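Local coordinates for uncharacterized protein (Pseudomonas syringae pv. tomato, PDB 3K4I) that is of unknown function but belongs to an RraA-like family and forms a three-subunit assembly with magnesium ions bound between neighbouring subunits, at residues E21-A26 / A195-E200; N76-V81 / T105-A110; P134-G139 / M171-S176. One frame throughout, in Å; residues are numbered along the deposited sequence.

Contact 1. Residues E21-A26 / A195-E200. With MG (magnesium ion), chain E.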
ATOM      1  N   GLU C  21      19.719  -8.039  13.548  1.00 16.93           N
ATOM      2  CA  GLU C  21      19.554  -6.580  13.619  1.00 18.05           C
ATOM      3  C   GLU C  21      20.135  -5.872  12.406  1.00 18.32           C
ATOM      4  O   GLU C  21      19.676  -4.791  12.044  1.00 19.80           O
ATOM      5  CB  GLU C  21      20.261  -6.017  14.857  1.00 19.13           C
ATOM      6  CG  GLU C  21      19.459  -6.039  16.150  1.00 28.78           C
ATOM      7  CD  GLU C  21      20.242  -5.488  17.340  1.00 21.17           C
ATOM      8  OE1 GLU C  21      21.104  -4.577  17.156  1.00 29.27           O
ATOM      9  OE2 GLU C  21      19.996  -5.976  18.473  1.00 28.86           O
ATOM     10  N   HIS C  22      21.159  -6.464  11.804  1.00 18.13           N
ATOM     11  CA  HIS C  22      21.862  -5.857  10.671  1.00 18.67           C
ATOM     12  C   HIS C  22      21.707  -6.664   9.388  1.00 18.06           C
ATOM     13  O   HIS C  22      22.499  -6.494   8.447  1.00 17.89           O
ATOM     14  CB  HIS C  22      23.355  -5.685  10.987  1.00 20.53           C
ATOM     15  CG  HIS C  22      23.616  -5.028  12.307  1.00 22.99           C
ATOM     16  ND1 HIS C  22      23.681  -3.657  12.454  1.00 22.69           N
ATOM     17  CD2 HIS C  22      23.831  -5.550  13.538  1.00 22.07           C
ATOM     18  CE1 HIS C  22      23.930  -3.364  13.718  1.00 22.26           C
ATOM     19  NE2 HIS C  22      24.022  -4.494  14.397  1.00 22.99           N
ATOM     20  N   LEU C  23      20.687  -7.531   9.345  1.00 16.32           N
ATOM     21  CA  LEU C  23      20.418  -8.320   8.157  1.00 15.03           C
ATOM     22  C   LEU C  23      19.060  -7.972   7.575  1.00 14.27           C
ATOM     23  O   LEU C  23      18.082  -7.850   8.305  1.00 15.00           O
ATOM     24  CB  LEU C  23      20.506  -9.834   8.443  1.00 14.55           C
ATOM     25  CG  LEU C  23      21.870 -10.395   8.847  1.00 12.55           C
ATOM     26  CD1 LEU C  23      21.801 -11.886   9.207  1.00 14.35           C
ATOM     27  CD2 LEU C  23      22.989 -10.135   7.791  1.00 15.51           C
ATOM     28  N   ASP C  24      19.025  -7.829   6.252  1.00 14.03           N
ATOM     29  CA  ASP C  24      17.811  -7.533   5.494  1.00 13.96           C
ATOM     30  C   ASP C  24      17.124  -8.843   5.127  1.00 10.26           C
ATOM     31  O   ASP C  24      17.785  -9.896   5.014  1.00  8.84           O
ATOM     32  CB  ASP C  24      18.204  -6.872   4.164  1.00 17.20           C
ATOM     33  CG  ASP C  24      18.828  -5.495   4.329  1.00 18.20           C
ATOM     34  OD1 ASP C  24      19.524  -5.058   3.395  1.00 20.43           O
ATOM     35  OD2 ASP C  24      18.612  -4.829   5.363  1.00 19.85           O
ATOM     36  N   THR C  25      15.810  -8.780   4.914  1.00  7.51           N
ATOM     37  CA  THR C  25      15.083  -9.952   4.399  1.00  6.22           C
ATOM     38  C   THR C  25      15.697 -10.525   3.132  1.00  6.47           C
ATOM     39  O   THR C  25      15.668 -11.750   2.943  1.00  6.53           O
ATOM     40  CB  THR C  25      13.596  -9.645   4.187  1.00  4.92           C
ATOM     41  OG1 THR C  25      13.466  -8.431   3.447  1.00  5.80           O
ATOM     42  CG2 THR C  25      12.889  -9.499   5.560  1.00  6.67           C
ATOM     43  N   ALA C  26      16.228  -9.670   2.253  1.00  6.35           N
ATOM     44  CA  ALA C  26      16.870 -10.163   1.025  1.00  6.24           C
ATOM     45  C   ALA C  26      18.070 -11.074   1.301  1.00  6.50           C
ATOM     46  O   ALA C  26      18.215 -12.118   0.660  1.00  6.56           O
ATOM     47  CB  ALA C  26      17.247  -9.008   0.085  1.00  5.29           C
ATOM     48  N   ALA C 195      27.477 -13.272   4.902  1.00  9.40           N
ATOM     49  CA  ALA C 195      28.406 -13.402   3.800  1.00  9.06           C
ATOM     50  C   ALA C 195      27.830 -12.804   2.510  1.00  7.88           C
ATOM     51  O   ALA C 195      28.540 -12.144   1.752  1.00  7.46           O
ATOM     52  CB  ALA C 195      28.780 -14.873   3.605  1.00  9.05           C
ATOM     53  N   VAL C 196      26.539 -13.048   2.247  1.00  6.77           N
ATOM     54  CA  VAL C 196      25.861 -12.401   1.125  1.00  7.32           C
ATOM     55  C   VAL C 196      25.921 -10.860   1.214  1.00  8.52           C
ATOM     56  O   VAL C 196      26.256 -10.182   0.229  1.00  9.40           O
ATOM     57  CB  VAL C 196      24.386 -12.867   1.037  1.00  8.47           C
ATOM     58  CG1 VAL C 196      23.612 -12.032  -0.000  1.00  9.03           C
ATOM     59  CG2 VAL C 196      24.323 -14.332   0.693  1.00  9.99           C
ATOM     60  N   GLU C 197      25.648 -10.323   2.399  1.00  8.49           N
ATOM     61  CA  GLU C 197      25.668  -8.877   2.612  1.00 10.64           C
ATOM     62  C   GLU C 197      27.065  -8.329   2.380  1.00 10.52           C
ATOM     63  O   GLU C 197      27.221  -7.289   1.737  1.00 10.04           O
ATOM     64  CB  GLU C 197      25.133  -8.486   4.006  1.00 12.37           C
ATOM     65  CG  GLU C 197      23.604  -8.679   4.084  1.00 21.05           C
ATOM     66  CD  GLU C 197      22.878  -7.748   5.053  1.00 15.22           C
ATOM     67  OE1 GLU C 197      23.563  -6.987   5.792  1.00 21.65           O
ATOM     68  OE2 GLU C 197      21.618  -7.784   5.052  1.00 20.47           O
ATOM     69  N   GLN C 198      28.077  -9.045   2.874  1.00 11.21           N
ATOM     70  CA  GLN C 198      29.462  -8.596   2.682  1.00 12.21           C
ATOM     71  C   GLN C 198      29.862  -8.518   1.211  1.00 11.90           C
ATOM     72  O   GLN C 198      30.366  -7.482   0.767  1.00 11.77           O
ATOM     73  CB  GLN C 198      30.455  -9.450   3.479  1.00 14.40           C
ATOM     74  CG  GLN C 198      30.473  -9.115   4.966  1.00 32.64           C
ATOM     75  CD  GLN C 198      31.172 -10.173   5.805  1.00 17.91           C
ATOM     76  OE1 GLN C 198      31.390 -11.310   5.354  1.00 33.14           O
ATOM     77  NE2 GLN C 198      31.540  -9.804   7.036  1.00 33.30           N
ATOM     78  N   THR C 199      29.596  -9.594   0.458  1.00 12.21           N
ATOM     79  CA  THR C 199      29.870  -9.633  -0.992  1.00 12.81           C
ATOM     80  C   THR C 199      29.166  -8.489  -1.723  1.00 12.29           C
ATOM     81  O   THR C 199      29.764  -7.806  -2.570  1.00 11.16           O
ATOM     82  CB  THR C 199      29.463 -10.997  -1.620  1.00 13.17           C
ATOM     83  OG1 THR C 199      30.288 -12.033  -1.073  1.00 17.91           O
ATOM     84  CG2 THR C 199      29.641 -10.966  -3.131  1.00 17.27           C
ATOM     85  N   GLU C 200      27.904  -8.266  -1.375  1.00 13.04           N
ATOM     86  CA  GLU C 200      27.094  -7.236  -2.019  1.00 13.77           C
ATOM     87  C   GLU C 200      27.563  -5.827  -1.709  1.00 12.43           C
ATOM     88  O   GLU C 200      27.494  -4.935  -2.564  1.00 11.37           O
ATOM     89  CB  GLU C 200      25.660  -7.328  -1.553  1.00 15.64           C
ATOM     90  CG  GLU C 200      24.830  -8.332  -2.241  1.00 26.94           C
ATOM     91  CD  GLU C 200      23.371  -8.102  -1.928  1.00 18.90           C
ATOM     92  OE1 GLU C 200      23.018  -6.993  -1.399  1.00 25.99           O
ATOM     93  OE2 GLU C 200      22.585  -9.023  -2.223  1.00 26.85           O
TER
HETATM   94 MG    MG E 501      21.239  -6.458   0.086  1.00 15.24          MG
HETATM   95  O   HOH W   1      19.613  -5.947   1.095  1.00 15.05           O
HETATM   96  O   HOH W   2      19.964  -7.185  -1.244  1.00  7.48           O
HETATM   97  O   HOH W   3      22.613  -5.769   1.598  1.00 11.94           O
HETATM   98  O   HOH W   4      21.589  -8.459   0.760  1.00 22.16           O
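Glu-197 reaches from helix 186-207 across to the loop at Leu-23 and Asp-24, just before helix 25-33, and its carboxylate makes the main cross-link. CB leaves its helix toward the loop, and the extended chain beyond it carries Glu-197 CG to 4.0 Å from Leu-23 CD2. That methyl comes closer still to the carboxylate carbon, with Leu-23 CD2 and Glu-197 CD 3.6 Å apart. At the tip the two oxygens differ: OE1 lies near the carbonyl oxygen of His-22, an acceptor like itself, whereas Glu-197 OE2 receives Asp-24 N at 2.9 Å, nearly along its own C-O axis, with an N-H...O angle of 166°. Ser-27 OG is a second hydrogen-bond partner of OE2. The Asp-24 and Glu-197 side chains cross at about a right angle, their carboxylate planes 53° apart; Asp-24 OD1 takes a bond of 2.5 Å from water 1, a ligand of the magnesium ion. Glu-200 OE1 binds this ion directly at 2.4 Å, and Asp-102 OD2 of the second subunit is a further ligand, so the metal site is shared between two subunits. In the fold, Leu-23 packs on Val-190 and Ala-193 of helix 186-207, while Val-196 and Glu-200 lie against Asp-30 of helix 25-33.

Contact 2. Residues N76-V81 / T105-A110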
ATOM      1  N   ASN C  76      -7.358 -13.283  23.607  1.00 26.20           N
ATOM      2  CA  ASN C  76      -7.042 -14.014  24.847  1.00 25.08           C
ATOM      3  C   ASN C  76      -5.722 -14.814  24.902  1.00 22.66           C
ATOM      4  O   ASN C  76      -5.069 -14.844  25.961  1.00 24.26           O
ATOM      5  CB  ASN C  76      -8.216 -14.908  25.255  1.00 26.69           C
ATOM      6  CG  ASN C  76      -8.685 -15.790  24.133  1.00 36.62           C
ATOM      7  OD1 ASN C  76      -7.913 -16.570  23.584  1.00 28.03           O
ATOM      8  ND2 ASN C  76      -9.961 -15.671  23.777  1.00 27.27           N
ATOM      9  N   TYR C  77      -5.310 -15.419  23.778  1.00 17.66           N
ATOM     10  CA  TYR C  77      -4.061 -16.190  23.721  1.00 13.18           C
ATOM     11  C   TYR C  77      -2.823 -15.370  24.047  1.00 11.10           C
ATOM     12  O   TYR C  77      -1.764 -15.940  24.292  1.00 11.01           O
ATOM     13  CB  TYR C  77      -3.818 -16.782  22.331  1.00 11.48           C
ATOM     14  CG  TYR C  77      -3.468 -15.753  21.240  1.00 10.73           C
ATOM     15  CD1 TYR C  77      -4.457 -15.203  20.424  1.00 10.83           C
ATOM     16  CD2 TYR C  77      -2.139 -15.338  21.026  1.00 10.62           C
ATOM     17  CE1 TYR C  77      -4.144 -14.256  19.427  1.00 10.33           C
ATOM     18  CE2 TYR C  77      -1.821 -14.397  20.047  1.00 10.44           C
ATOM     19  CZ  TYR C  77      -2.820 -13.864  19.241  1.00 10.58           C
ATOM     20  OH  TYR C  77      -2.500 -12.936  18.263  1.00 10.12           O
ATOM     21  N   ILE C  78      -2.940 -14.051  23.948  1.00  9.58           N
ATOM     22  CA  ILE C  78      -1.748 -13.211  23.961  1.00  9.09           C
ATOM     23  C   ILE C  78      -1.022 -13.255  25.299  1.00  8.70           C
ATOM     24  O   ILE C  78       0.195 -13.060  25.333  1.00  7.51           O
ATOM     25  CB  ILE C  78      -2.038 -11.756  23.518  1.00  8.31           C
ATOM     26  CG1 ILE C  78      -0.765 -11.146  22.907  1.00  5.66           C
ATOM     27  CG2 ILE C  78      -2.770 -10.980  24.613  1.00  7.26           C
ATOM     28  CD1 ILE C  78      -0.942  -9.889  22.103  1.00  9.26           C
ATOM     29  N   ASP C  79      -1.747 -13.510  26.394  1.00  9.45           N
ATOM     30  CA  ASP C  79      -1.076 -13.693  27.704  1.00 11.26           C
ATOM     31  C   ASP C  79      -0.043 -14.821  27.723  1.00 12.18           C
ATOM     32  O   ASP C  79       0.792 -14.881  28.628  1.00 13.38           O
ATOM     33  CB  ASP C  79      -2.115 -13.969  28.803  1.00 12.58           C
ATOM     34  CG  ASP C  79      -2.817 -12.711  29.274  1.00 15.03           C
ATOM     35  OD1 ASP C  79      -2.164 -11.645  29.327  1.00 12.81           O
ATOM     36  OD2 ASP C  79      -4.021 -12.798  29.623  1.00 13.75           O
ATOM     37  N   GLN C  80      -0.131 -15.732  26.762  1.00 11.35           N
ATOM     38  CA  GLN C  80       0.751 -16.897  26.675  1.00 11.47           C
ATOM     39  C   GLN C  80       2.067 -16.634  25.926  1.00  9.50           C
ATOM     40  O   GLN C  80       2.974 -17.458  25.982  1.00  8.29           O
ATOM     41  CB  GLN C  80       0.012 -18.046  25.963  1.00 13.46           C
ATOM     42  CG  GLN C  80      -1.357 -18.358  26.524  1.00 33.71           C
ATOM     43  CD  GLN C  80      -1.805 -19.782  26.208  1.00 17.27           C
ATOM     44  OE1 GLN C  80      -2.494 -20.422  27.025  1.00 35.01           O
ATOM     45  NE2 GLN C  80      -1.372 -20.310  25.069  1.00 33.99           N
ATOM     46  N   VAL C  81       2.144 -15.517  25.193  1.00  8.49           N
ATOM     47  CA  VAL C  81       3.217 -15.278  24.237  1.00  7.54           C
ATOM     48  C   VAL C  81       4.485 -14.799  24.969  1.00  7.86           C
ATOM     49  O   VAL C  81       4.425 -13.816  25.687  1.00  7.28           O
ATOM     50  CB  VAL C  81       2.787 -14.227  23.183  1.00  7.44           C
ATOM     51  CG1 VAL C  81       3.879 -13.996  22.139  1.00  7.19           C
ATOM     52  CG2 VAL C  81       1.448 -14.624  22.514  1.00  9.01           C
ATOM     53  N   THR C 105      -1.972  -4.534  20.266  1.00  7.50           N
ATOM     54  CA  THR C 105      -0.797  -3.687  20.021  1.00  7.05           C
ATOM     55  C   THR C 105      -0.230  -3.120  21.317  1.00  6.27           C
ATOM     56  O   THR C 105       0.950  -3.223  21.550  1.00  6.24           O
ATOM     57  CB  THR C 105      -1.147  -2.501  19.129  1.00  7.44           C
ATOM     58  OG1 THR C 105      -1.633  -2.986  17.869  1.00  6.15           O
ATOM     59  CG2 THR C 105       0.044  -1.610  18.914  1.00  6.60           C
ATOM     60  N   HIS C 106      -1.079  -2.516  22.142  1.00  6.28           N
ATOM     61  CA  HIS C 106      -0.622  -2.025  23.437  1.00  7.35           C
ATOM     62  C   HIS C 106      -0.073  -3.148  24.295  1.00  7.29           C
ATOM     63  O   HIS C 106       0.925  -2.966  24.998  1.00  8.10           O
ATOM     64  CB  HIS C 106      -1.709  -1.231  24.176  1.00  8.87           C
ATOM     65  CG  HIS C 106      -2.020   0.080  23.526  1.00 11.73           C
ATOM     66  ND1 HIS C 106      -1.166   1.160  23.592  1.00 11.37           N
ATOM     67  CD2 HIS C 106      -3.074   0.479  22.777  1.00 10.49           C
ATOM     68  CE1 HIS C 106      -1.687   2.171  22.916  1.00 11.85           C
ATOM     69  NE2 HIS C 106      -2.839   1.779  22.403  1.00 12.13           N
ATOM     70  N   PHE C 107      -0.740  -4.291  24.273  1.00  6.01           N
ATOM     71  CA  PHE C 107      -0.236  -5.439  25.032  1.00  6.31           C
ATOM     72  C   PHE C 107       1.168  -5.844  24.563  1.00  5.94           C
ATOM     73  O   PHE C 107       2.091  -6.016  25.400  1.00  6.07           O
ATOM     74  CB  PHE C 107      -1.185  -6.633  24.944  1.00  6.68           C
ATOM     75  CG  PHE C 107      -0.759  -7.777  25.818  1.00  5.84           C
ATOM     76  CD1 PHE C 107      -1.272  -7.892  27.106  1.00  6.46           C
ATOM     77  CD2 PHE C 107       0.197  -8.685  25.385  1.00  5.08           C
ATOM     78  CE1 PHE C 107      -0.849  -8.917  27.959  1.00  5.82           C
ATOM     79  CE2 PHE C 107       0.627  -9.720  26.221  1.00  6.14           C
ATOM     80  CZ  PHE C 107       0.081  -9.858  27.487  1.00  5.25           C
ATOM     81  N   ALA C 108       1.329  -5.989  23.244  1.00  5.64           N
ATOM     82  CA  ALA C 108       2.628  -6.367  22.651  1.00  6.01           C
ATOM     83  C   ALA C 108       3.741  -5.433  23.144  1.00  6.58           C
ATOM     84  O   ALA C 108       4.842  -5.892  23.514  1.00  5.50           O
ATOM     85  CB  ALA C 108       2.548  -6.317  21.155  1.00  6.80           C
ATOM     86  N   LEU C 109       3.465  -4.136  23.086  1.00  7.48           N
ATOM     87  CA  LEU C 109       4.451  -3.121  23.492  1.00  9.49           C
ATOM     88  C   LEU C 109       4.796  -3.174  24.967  1.00 10.03           C
ATOM     89  O   LEU C 109       5.870  -2.709  25.385  1.00 10.59           O
ATOM     90  CB  LEU C 109       3.968  -1.720  23.129  1.00 12.13           C
ATOM     91  CG  LEU C 109       4.213  -1.223  21.698  1.00 16.23           C
ATOM     92  CD1 LEU C 109       4.494   0.281  21.792  1.00 14.34           C
ATOM     93  CD2 LEU C 109       5.360  -1.973  20.974  1.00 14.99           C
ATOM     94  N   ALA C 110       3.881  -3.693  25.772  1.00  8.59           N
ATOM     95  CA  ALA C 110       4.116  -3.772  27.222  1.00  6.92           C
ATOM     96  C   ALA C 110       4.731  -5.121  27.646  1.00  7.58           C
ATOM     97  O   ALA C 110       5.164  -5.283  28.792  1.00  8.02           O
ATOM     98  CB  ALA C 110       2.787  -3.526  27.966  1.00  5.78           C
TER
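Ile-78 lies against the face of Phe-107, joining a short 3-10 segment to the helix of a beta-alpha-beta crossover. Helix 102-110 connects the adjacent parallel strands 85-90 and 115-119, and residues 76-80 belong to the connection that leads from strand 53-63 into strand 85-90.

The two apolar side chains run antiparallel, each passing alongside the other. Phe-107 has CG anti to its backbone N (chi1 -175°), which sends the ring out from the helix to the 3-10 turn. In Ile-78 the CG1 branch is also roughly anti to N, at -153°, leaving CG2 between N and the carbonyl carbon. This places CG2 over the centre of the ring, 3.9 Å from the Phe-107 centroid and 12° off the normal, a CH-pi contact. The other branch gathers at one corner of the ring: Ile-78 CG1 is 3.6 Å from Phe-107 CD2, and Ile-78 CD1 is 3.7 Å from the same carbon.

Asp-79 starts away from the helix, yet its carboxylate comes back to the ring, and OD1 approaches Phe-107 CE1 obliquely at 3.3 Å. The carboxylate is gripped by the third subunit, where Leu-213 N bonds to OD1 and Glu-214 N to OD2. These amides open helix 213-219 of that subunit, whose start probably helps to stabilise the negative charge. Ile-207 of the third subunit packs on Phe-107, so the contact forms part of the subunit interface; within the chain, Trp-100 and Ile-87 cover Ile-78.

The backbone also reaches the ring: Ile-78 O, which accepts the amide of Val-81 within its own turn, stands 3.5 Å from Phe-107 CE2.

Contact 3. Residues P134-G139 / M171-S176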
ATOM      1  N   PRO C 134       5.784  -3.095  14.683  1.00  5.03           N
ATOM      2  CA  PRO C 134       6.024  -3.768  13.423  1.00  4.61           C
ATOM      3  C   PRO C 134       4.912  -4.764  13.034  1.00  5.41           C
ATOM      4  O   PRO C 134       4.894  -5.907  13.485  1.00  6.05           O
ATOM      5  CB  PRO C 134       7.379  -4.457  13.647  1.00  4.77           C
ATOM      6  CG  PRO C 134       8.023  -3.644  14.807  1.00  6.39           C
ATOM      7  CD  PRO C 134       6.826  -3.432  15.682  1.00  4.79           C
ATOM      8  N   LEU C 135       3.984  -4.267  12.227  1.00  4.81           N
ATOM      9  CA  LEU C 135       2.831  -5.053  11.759  1.00  6.09           C
ATOM     10  C   LEU C 135       2.936  -5.342  10.292  1.00  6.04           C
ATOM     11  O   LEU C 135       3.130  -4.426   9.473  1.00  7.44           O
ATOM     12  CB  LEU C 135       1.530  -4.254  11.986  1.00  8.02           C
ATOM     13  CG  LEU C 135       0.243  -4.880  11.411  1.00  7.87           C
ATOM     14  CD1 LEU C 135       0.009  -6.106  12.223  1.00 10.13           C
ATOM     15  CD2 LEU C 135      -0.931  -3.937  11.565  1.00  9.96           C
ATOM     16  N   PHE C 136       2.741  -6.613   9.952  1.00  6.00           N
ATOM     17  CA  PHE C 136       2.770  -7.053   8.577  1.00  5.96           C
ATOM     18  C   PHE C 136       1.498  -7.822   8.310  1.00  5.07           C
ATOM     19  O   PHE C 136       1.129  -8.695   9.104  1.00  5.82           O
ATOM     20  CB  PHE C 136       4.013  -7.913   8.408  1.00  6.46           C
ATOM     21  CG  PHE C 136       5.258  -7.192   8.777  1.00  4.75           C
ATOM     22  CD1 PHE C 136       6.016  -6.540   7.802  1.00  5.89           C
ATOM     23  CD2 PHE C 136       5.650  -7.098  10.109  1.00  6.33           C
ATOM     24  CE1 PHE C 136       7.169  -5.841   8.149  1.00  7.09           C
ATOM     25  CE2 PHE C 136       6.801  -6.354  10.474  1.00  7.00           C
ATOM     26  CZ  PHE C 136       7.552  -5.728   9.485  1.00  5.72           C
ATOM     27  N   SER C 137       0.803  -7.503   7.220  1.00  5.91           N
ATOM     28  CA  SER C 137      -0.470  -8.146   6.955  1.00  5.24           C
ATOM     29  C   SER C 137      -0.840  -8.001   5.496  1.00  5.69           C
ATOM     30  O   SER C 137      -0.191  -7.273   4.757  1.00  6.85           O
ATOM     31  CB  SER C 137      -1.575  -7.476   7.791  1.00  5.67           C
ATOM     32  OG  SER C 137      -1.805  -6.152   7.332  1.00  5.35           O
ATOM     33  N   ARG C 138      -1.919  -8.669   5.104  1.00  5.70           N
ATOM     34  CA  ARG C 138      -2.444  -8.537   3.749  1.00  6.71           C
ATOM     35  C   ARG C 138      -3.274  -7.275   3.555  1.00  7.42           C
ATOM     36  O   ARG C 138      -3.875  -7.054   2.489  1.00  9.66           O
ATOM     37  CB  ARG C 138      -3.289  -9.750   3.391  1.00  6.17           C
ATOM     38  CG  ARG C 138      -2.475 -11.045   3.372  1.00  6.69           C
ATOM     39  CD  ARG C 138      -3.237 -12.207   2.719  1.00  5.99           C
ATOM     40  NE  ARG C 138      -2.486 -13.441   2.982  1.00  7.61           N
ATOM     41  CZ  ARG C 138      -1.323 -13.772   2.413  1.00  5.77           C
ATOM     42  NH1 ARG C 138      -0.770 -12.995   1.506  1.00  8.22           N
ATOM     43  NH2 ARG C 138      -0.710 -14.916   2.769  1.00  9.06           N
ATOM     44  N   GLY C 139      -3.365  -6.457   4.586  1.00  6.53           N
ATOM     45  CA  GLY C 139      -4.169  -5.241   4.449  1.00  6.16           C
ATOM     46  C   GLY C 139      -4.784  -4.760   5.731  1.00  5.50           C
ATOM     47  O   GLY C 139      -4.450  -5.255   6.831  1.00  5.18           O
HETATM   48  N   MSE C 171      11.794 -15.418  12.594  1.00  5.05           N
HETATM   49  CA  MSE C 171      11.008 -14.513  11.703  1.00  7.67           C
HETATM   50  C   MSE C 171      11.763 -13.217  11.560  1.00  7.61           C
HETATM   51  O   MSE C 171      12.173 -12.602  12.591  1.00  8.72           O
HETATM   52  CB  MSE C 171       9.644 -14.170  12.322  1.00  9.25           C
HETATM   53  CG  MSE C 171       8.748 -15.351  12.604  1.00 10.65           C
HETATM   54 SE   MSE C 171       8.292 -16.380  10.980  1.00 13.50          SE
HETATM   55  CE  MSE C 171       7.443 -14.986   9.890  1.00  9.87           C
ATOM     56  N   VAL C 172      11.964 -12.781  10.318  1.00  6.76           N
ATOM     57  CA  VAL C 172      12.616 -11.482  10.067  1.00  7.85           C
ATOM     58  C   VAL C 172      11.750 -10.768   9.040  1.00  7.88           C
ATOM     59  O   VAL C 172      11.366 -11.366   8.003  1.00  7.15           O
ATOM     60  CB  VAL C 172      14.055 -11.598   9.571  1.00  8.27           C
ATOM     61  CG1 VAL C 172      14.666 -10.156   9.392  1.00  7.49           C
ATOM     62  CG2 VAL C 172      14.913 -12.436  10.568  1.00  8.47           C
ATOM     63  N   CYS C 173      11.356  -9.545   9.393  1.00  6.70           N
ATOM     64  CA  CYS C 173      10.429  -8.778   8.573  1.00  5.83           C
ATOM     65  C   CYS C 173      10.906  -7.353   8.462  1.00  5.68           C
ATOM     66  O   CYS C 173      11.371  -6.794   9.453  1.00  5.23           O
ATOM     67  CB  CYS C 173       9.040  -8.757   9.226  1.00  4.02           C
ATOM     68  SG  CYS C 173       8.414 -10.379   9.673  1.00 11.19           S
ATOM     69  N   ASP C 174      10.755  -6.774   7.269  1.00  6.60           N
ATOM     70  CA  ASP C 174      11.065  -5.365   7.028  1.00  7.09           C
ATOM     71  C   ASP C 174      10.205  -4.801   5.901  1.00  6.95           C
ATOM     72  O   ASP C 174       9.146  -5.374   5.568  1.00  5.95           O
ATOM     73  CB  ASP C 174      12.584  -5.168   6.774  1.00  8.08           C
ATOM     74  CG  ASP C 174      13.115  -5.945   5.555  1.00  7.20           C
ATOM     75  OD1 ASP C 174      12.348  -6.353   4.646  1.00  8.60           O
ATOM     76  OD2 ASP C 174      14.344  -6.142   5.493  1.00  8.85           O
ATOM     77  N   GLY C 175      10.627  -3.682   5.319  1.00  6.30           N
ATOM     78  CA  GLY C 175       9.838  -3.055   4.235  1.00  7.27           C
ATOM     79  C   GLY C 175       9.570  -3.947   3.031  1.00  7.89           C
ATOM     80  O   GLY C 175       8.560  -3.757   2.312  1.00  9.21           O
ATOM     81  N   SER C 176      10.441  -4.934   2.812  1.00  8.22           N
ATOM     82  CA  SER C 176      10.275  -5.846   1.681  1.00  9.42           C
ATOM     83  C   SER C 176       9.350  -7.044   1.976  1.00  9.92           C
ATOM     84  O   SER C 176       9.041  -7.826   1.072  1.00 10.79           O
ATOM     85  CB  SER C 176      11.657  -6.309   1.191  1.00  8.94           C
ATOM     86  OG  SER C 176      12.447  -5.180   0.821  1.00 10.49           O
TER
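In the mixed sheet of this RraA-like fold, Phe-136 of strand 135-137 packs on Cys-173 of strand 170-174. The strands are not paired with each other: the first runs beside strand 115-119, the second is bonded to strands 53-63 and 177-181, and the phenyl ring bridges them. Cys-173 presents its CB to one face of the ring, 3.5 Å from the centroid of Phe-136 and 17° off the normal. This is a close CH-pi contact, displaced somewhat toward the rim, with Phe-136 CZ 3.4 Å from Cys-173 CB. Because SG is anti to the carbonyl carbon (chi1 -51°), the sulfur also stands over the ring, 4.4 Å from the Phe-136 centroid, adding a sulfur-aromatic contact. The ring edge is used as well, with Asp-174 O close to its plane and 3.3 Å from Phe-136 CE1. Cys-53 and Cys-178 touch both Phe-136 and Cys-173, adding to the buried packing. Just beyond, strand 170-174 ends in an Asx turn. Asp-174 OD1, which is also bonded to Thr-25 OG1, accepts Ser-176 N at 3.0 Å, the amide coming from above the carboxylate plane.

Contacts 1 and 3 meet directly: Thr-25 OG1 and Asp-174 OD1 are 2.6 Å apart, a probable hydrogen bond, so the Asx turn of 171-176 is tied to the start of helix 25-33 beside the magnesium site. Contact 1 supplies the metal ligand Glu-200, whereas the side chain of Asp-174 in contact 3 is about 9 Å from a bound magnesium ion. Both touch the second subunit. Contact 2 faces the third subunit, on the opposite side of the chain's centre from contact 1, with centres 31 Å apart; its Phe-107 side chain is about 13 Å from a bound magnesium ion. Contact 3 has its centre 18 Å from each of the others.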